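Local coordinates for putative molybdenum cofactor biosynthesis protein D2 (MoaD2) / thiamine S (Mycobacterium smegmatis, PDB 6JC0) that probably acts as a small ubiquitin-like sulfur carrier of the MoaD/ThiS family, supplying sulfur for molybdenum cofactor biosynthesis, at residues Glu29-Glu41 / Tyr59-Leu73. Sequence-based numbering, arbitrary orientation.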
loop_
_atom_site.group_PDB
_atom_site.type_symbol
_atom_site.label_atom_id
_atom_site.label_comp_id
_atom_site.label_asym_id
_atom_site.label_seq_id
_atom_site.Cartn_x
_atom_site.Cartn_y
_atom_site.Cartn_z
ATOM N N GLU B 29 13.724 -2.643 -48.737
ATOM C CA GLU B 29 14.031 -3.853 -49.487
ATOM C C GLU B 29 15.314 -4.486 -48.962
ATOM O O GLU B 29 16.374 -3.856 -48.974
ATOM C CB GLU B 29 14.174 -3.552 -50.982
ATOM C CG GLU B 29 12.863 -3.465 -51.742
ATOM C CD GLU B 29 13.072 -3.268 -53.236
ATOM O OE1 GLU B 29 13.962 -2.478 -53.616
ATOM O OE2 GLU B 29 12.352 -3.911 -54.030
ATOM N N ILE B 30 15.219 -5.728 -48.497
ATOM C CA ILE B 30 16.401 -6.463 -48.063
ATOM C C ILE B 30 16.479 -7.819 -48.748
ATOM O O ILE B 30 15.452 -8.399 -49.110
ATOM C CB ILE B 30 16.417 -6.679 -46.544
ATOM C CG1 ILE B 30 15.213 -7.522 -46.124
ATOM C CG2 ILE B 30 16.461 -5.340 -45.805
ATOM C CD1 ILE B 30 15.289 -8.015 -44.717
ATOM N N ALA B 31 17.699 -8.318 -48.920
ATOM C CA ALA B 31 17.914 -9.622 -49.537
ATOM C C ALA B 31 17.172 -10.702 -48.762
ATOM O O ALA B 31 17.246 -10.757 -47.533
ATOM C CB ALA B 31 19.397 -9.945 -49.607
ATOM N N THR B 32 16.445 -11.544 -49.487
ATOM C CA THR B 32 15.712 -12.643 -48.875
ATOM C C THR B 32 16.673 -13.529 -48.097
ATOM O O THR B 32 17.712 -13.940 -48.618
ATOM C CB THR B 32 14.962 -13.477 -49.929
ATOM O OG1 THR B 32 14.141 -12.612 -50.722
ATOM C CG2 THR B 32 14.084 -14.526 -49.257
ATOM N N GLY B 33 16.337 -13.791 -46.839
ATOM C CA GLY B 33 17.192 -14.581 -45.975
ATOM C C GLY B 33 18.025 -13.750 -45.015
ATOM O O GLY B 33 18.696 -14.299 -44.142
ATOM N N THR B 34 17.991 -12.429 -45.179
ATOM C CA THR B 34 18.703 -11.528 -44.278
ATOM C C THR B 34 18.255 -11.761 -42.840
ATOM O O THR B 34 17.061 -11.787 -42.557
ATOM C CB THR B 34 18.466 -10.044 -44.644
ATOM O OG1 THR B 34 18.965 -9.778 -45.961
ATOM C CG2 THR B 34 19.160 -9.123 -43.651
ATOM N N SER B 35 19.208 -11.948 -41.936
ATOM C CA SER B 35 18.876 -12.146 -40.532
ATOM C C SER B 35 18.462 -10.821 -39.902
ATOM O O SER B 35 18.770 -9.752 -40.431
ATOM C CB SER B 35 20.058 -12.744 -39.773
ATOM O OG SER B 35 21.066 -11.769 -39.567
ATOM N N VAL B 36 17.771 -10.892 -38.769
ATOM C CA VAL B 36 17.386 -9.683 -38.050
ATOM C C VAL B 36 18.630 -8.896 -37.654
ATOM O O VAL B 36 18.646 -7.669 -37.734
ATOM C CB VAL B 36 16.555 -10.000 -36.796
ATOM C CG1 VAL B 36 16.183 -8.718 -36.066
ATOM C CG2 VAL B 36 15.301 -10.779 -37.171
ATOM N N ALA B 37 19.677 -9.612 -37.250
ATOM C CA ALA B 37 20.938 -8.981 -36.868
ATOM C C ALA B 37 21.549 -8.195 -38.035
ATOM O O ALA B 37 21.989 -7.059 -37.864
ATOM C CB ALA B 37 21.917 -10.027 -36.359
ATOM N N GLU B 38 21.565 -8.797 -39.219
ATOM C CA GLU B 38 22.055 -8.114 -40.412
ATOM C C GLU B 38 21.209 -6.889 -40.743
ATOM O O GLU B 38 21.726 -5.879 -41.216
ATOM C CB GLU B 38 22.069 -9.058 -41.615
ATOM C CG GLU B 38 23.012 -10.239 -41.503
ATOM C CD GLU B 38 22.960 -11.120 -42.737
ATOM O OE1 GLU B 38 23.361 -10.645 -43.821
ATOM O OE2 GLU B 38 22.503 -12.279 -42.627
ATOM N N LEU B 39 19.904 -6.990 -40.508
ATOM C CA LEU B 39 18.995 -5.871 -40.741
ATOM C C LEU B 39 19.331 -4.717 -39.811
ATOM O O LEU B 39 19.399 -3.563 -40.238
ATOM C CB LEU B 39 17.537 -6.297 -40.540
ATOM C CG LEU B 39 16.513 -5.158 -40.523
ATOM C CD1 LEU B 39 16.503 -4.399 -41.852
ATOM C CD2 LEU B 39 15.121 -5.685 -40.198
ATOM N N VAL B 40 19.544 -5.039 -38.539
ATOM C CA VAL B 40 19.876 -4.038 -37.530
ATOM C C VAL B 40 21.157 -3.292 -37.906
ATOM O O VAL B 40 21.264 -2.081 -37.693
ATOM C CB VAL B 40 20.024 -4.686 -36.132
ATOM C CG1 VAL B 40 20.574 -3.691 -35.119
ATOM C CG2 VAL B 40 18.680 -5.227 -35.663
ATOM N N GLU B 41 22.113 -4.013 -38.483
ATOM C CA GLU B 41 23.352 -3.401 -38.955
ATOM C C GLU B 41 23.062 -2.353 -40.023
ATOM O O GLU B 41 23.607 -1.249 -39.988
ATOM C CB GLU B 41 24.311 -4.456 -39.517
ATOM C CG GLU B 41 24.922 -5.384 -38.485
ATOM C CD GLU B 41 25.806 -6.449 -39.116
ATOM O OE1 GLU B 41 25.660 -6.708 -40.332
ATOM O OE2 GLU B 41 26.646 -7.027 -38.395
ATOM N N TYR B 59 13.498 -6.706 -30.262
ATOM C CA TYR B 59 12.824 -6.671 -31.555
ATOM C C TYR B 59 11.622 -7.601 -31.643
ATOM O O TYR B 59 11.617 -8.698 -31.078
ATOM C CB TYR B 59 13.825 -7.002 -32.670
ATOM C CG TYR B 59 15.013 -6.071 -32.672
ATOM C CD1 TYR B 59 14.967 -4.857 -33.349
ATOM C CD2 TYR B 59 16.168 -6.388 -31.967
ATOM C CE1 TYR B 59 16.046 -3.988 -33.334
ATOM C CE2 TYR B 59 17.249 -5.524 -31.942
ATOM C CZ TYR B 59 17.183 -4.329 -32.633
ATOM O OH TYR B 59 18.257 -3.471 -32.618
ATOM N N LEU B 60 10.601 -7.138 -32.356
ATOM C CA LEU B 60 9.451 -7.963 -32.691
ATOM C C LEU B 60 9.354 -8.144 -34.199
ATOM O O LEU B 60 9.621 -7.216 -34.959
ATOM C CB LEU B 60 8.158 -7.335 -32.172
ATOM C CG LEU B 60 8.157 -6.711 -30.779
ATOM C CD1 LEU B 60 6.845 -5.985 -30.550
ATOM C CD2 LEU B 60 8.395 -7.765 -29.703
ATOM N N CYS B 61 8.978 -9.343 -34.625
ATOM C CA CYS B 61 8.617 -9.594 -36.017
ATOM C C CYS B 61 7.134 -9.922 -36.054
ATOM O O CYS B 61 6.719 -10.950 -35.520
ATOM C CB CYS B 61 9.437 -10.741 -36.609
ATOM S SG CYS B 61 11.176 -10.360 -36.899
ATOM N N ASP B 62 6.343 -9.049 -36.676
ATOM C CA ASP B 62 4.887 -9.126 -36.593
ATOM C C ASP B 62 4.459 -9.229 -35.129
ATOM O O ASP B 62 3.651 -10.079 -34.762
ATOM C CB ASP B 62 4.348 -10.310 -37.401
ATOM C CG ASP B 62 4.548 -10.138 -38.899
ATOM O OD1 ASP B 62 4.755 -8.991 -39.350
ATOM O OD2 ASP B 62 4.491 -11.150 -39.629
ATOM N N GLU B 63 5.044 -8.365 -34.303
ATOM C CA GLU B 63 4.765 -8.288 -32.867
ATOM C C GLU B 63 5.019 -9.589 -32.096
ATOM O O GLU B 63 4.473 -9.785 -31.012
ATOM C CB GLU B 63 3.322 -7.824 -32.633
ATOM C CG GLU B 63 3.051 -6.412 -33.138
ATOM C CD GLU B 63 1.703 -5.873 -32.699
ATOM O OE1 GLU B 63 0.866 -6.668 -32.224
ATOM O OE2 GLU B 63 1.481 -4.649 -32.827
ATOM N N VAL B 64 5.853 -10.468 -32.647
ATOM C CA VAL B 64 6.331 -11.638 -31.910
ATOM C C VAL B 64 7.800 -11.432 -31.545
ATOM O O VAL B 64 8.619 -11.143 -32.413
ATOM C CB VAL B 64 6.181 -12.941 -32.721
ATOM C CG1 VAL B 64 6.774 -14.117 -31.951
ATOM C CG2 VAL B 64 4.721 -13.201 -33.057
ATOM N N ALA B 65 8.124 -11.577 -30.262
ATOM C CA ALA B 65 9.472 -11.319 -29.767
ATOM C C ALA B 65 10.533 -12.127 -30.510
ATOM O O ALA B 65 10.360 -13.317 -30.749
ATOM C CB ALA B 65 9.544 -11.606 -28.275
ATOM N N VAL B 66 11.623 -11.460 -30.885
ATOM C CA VAL B 66 12.749 -12.119 -31.538
ATOM C C VAL B 66 13.710 -12.680 -30.497
ATOM O O VAL B 66 14.400 -11.931 -29.809
ATOM C CB VAL B 66 13.520 -11.156 -32.468
ATOM C CG1 VAL B 66 14.735 -11.851 -33.064
ATOM C CG2 VAL B 66 12.606 -10.627 -33.566
ATOM N N ARG B 67 13.747 -14.001 -30.379
ATOM C CA ARG B 67 14.616 -14.657 -29.411
ATOM C C ARG B 67 15.997 -14.922 -30.000
ATOM O O ARG B 67 17.009 -14.824 -29.307
ATOM C CB ARG B 67 13.990 -15.969 -28.931
ATOM C CG ARG B 67 12.755 -15.799 -28.060
ATOM C CD ARG B 67 12.088 -17.143 -27.808
ATOM N NE ARG B 67 11.208 -17.117 -26.642
ATOM C CZ ARG B 67 10.516 -18.165 -26.202
ATOM N NH1 ARG B 67 10.594 -19.328 -26.835
ATOM N NH2 ARG B 67 9.743 -18.049 -25.131
ATOM N N ASP B 68 16.026 -15.265 -31.283
ATOM C CA ASP B 68 17.271 -15.544 -31.988
ATOM C C ASP B 68 17.515 -14.479 -33.058
ATOM O O ASP B 68 16.769 -14.381 -34.027
ATOM C CB ASP B 68 17.224 -16.944 -32.611
ATOM C CG ASP B 68 18.528 -17.336 -33.281
ATOM O OD1 ASP B 68 19.567 -16.706 -32.993
ATOM O OD2 ASP B 68 18.514 -18.287 -34.092
ATOM N N MET B 69 18.563 -13.683 -32.882
ATOM C CA MET B 69 18.845 -12.597 -33.816
ATOM C C MET B 69 19.317 -13.111 -35.176
ATOM O O MET B 69 19.419 -12.347 -36.137
ATOM C CB MET B 69 19.881 -11.643 -33.222
ATOM C CG MET B 69 19.357 -10.846 -32.040
ATOM S SD MET B 69 18.006 -9.737 -32.500
ATOM C CE MET B 69 18.900 -8.497 -33.441
ATOM N N ALA B 70 19.593 -14.409 -35.260
ATOM C CA ALA B 70 20.007 -15.013 -36.519
ATOM C C ALA B 70 18.792 -15.344 -37.375
ATOM O O ALA B 70 18.932 -15.791 -38.514
ATOM C CB ALA B 70 20.840 -16.265 -36.264
ATOM N N LYS B 71 17.605 -15.130 -36.810
ATOM C CA LYS B 71 16.341 -15.385 -37.501
ATOM C C LYS B 71 16.316 -14.773 -38.897
ATOM O O LYS B 71 16.435 -13.560 -39.048
ATOM C CB LYS B 71 15.166 -14.836 -36.691
ATOM C CG LYS B 71 13.852 -14.815 -37.461
ATOM C CD LYS B 71 12.766 -14.090 -36.679
ATOM C CE LYS B 71 11.496 -13.923 -37.504
ATOM N NZ LYS B 71 10.837 -15.223 -37.787
ATOM N N PRO B 72 16.158 -15.618 -39.924
ATOM C CA PRO B 72 16.124 -15.142 -41.310
ATOM C C PRO B 72 14.814 -14.443 -41.660
ATOM O O PRO B 72 13.742 -14.893 -41.250
ATOM C CB PRO B 72 16.282 -16.430 -42.133
ATOM C CG PRO B 72 16.722 -17.484 -41.149
ATOM C CD PRO B 72 16.122 -17.086 -39.847
ATOM N N LEU B 73 14.905 -13.355 -42.418
ATOM C CA LEU B 73 13.726 -12.668 -42.929
ATOM C C LEU B 73 13.453 -13.123 -44.363
ATOM O O LEU B 73 14.161 -12.734 -45.283
ATOM C CB LEU B 73 13.923 -11.152 -42.857
ATOM C CG LEU B 73 14.156 -10.615 -41.439
ATOM C CD1 LEU B 73 14.758 -9.213 -41.451
ATOM C CD2 LEU B 73 12.848 -10.621 -40.648
#
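Val36, in the first turn of helix 36-44, packs against strand 58-61 and the loop after it. Val36 CB lies 3.8 Å from Met69 O. Val36 CG1 is anti to the backbone N (chi1 180°) and meets the methyl CE of Met69. The second methyl, Val36 CG2, passes Lys71 O at 3.5 Å and reaches more loosely to Cys61 SG, Val66 CG1 and Leu73 CD2. The Met69 chain is bent at chi2 and chi3, which lets CE also touch Val40 CG2. Val40 CG2 sits over one face of the Tyr59 ring, 3.5 Å from Tyr59 CZ. Both methyls of Val40 also touch Tyr59 OH, Val40 CG1 at 3.4 Å. Leu54 of helix 48-54 packs on both Val40 and Tyr59.

Leu73 CD1 lies 3.5 Å from Ile30 CD1 and also touches Leu39 CD2.

Four backbone hydrogen bonds join the segments. Gly33 N donates to Leu73 O, and Leu73 N to Thr34 O at 2.7 Å. Val36 N donates to Lys71 O, and Ala37 N to Met69 O at 3.0 Å; these two tie the first helical turn to the loop. Ser35 is the N-cap: its OG accepts from Glu38 N, and a weak return bond from Ser35 N to Glu38 OE2 completes a capping box. Strands 34-35 and 72-73 pair briefly, antiparallel, beside the helix start. The arrangement is consistent with the beta-grasp fold of ubiquitin-like proteins.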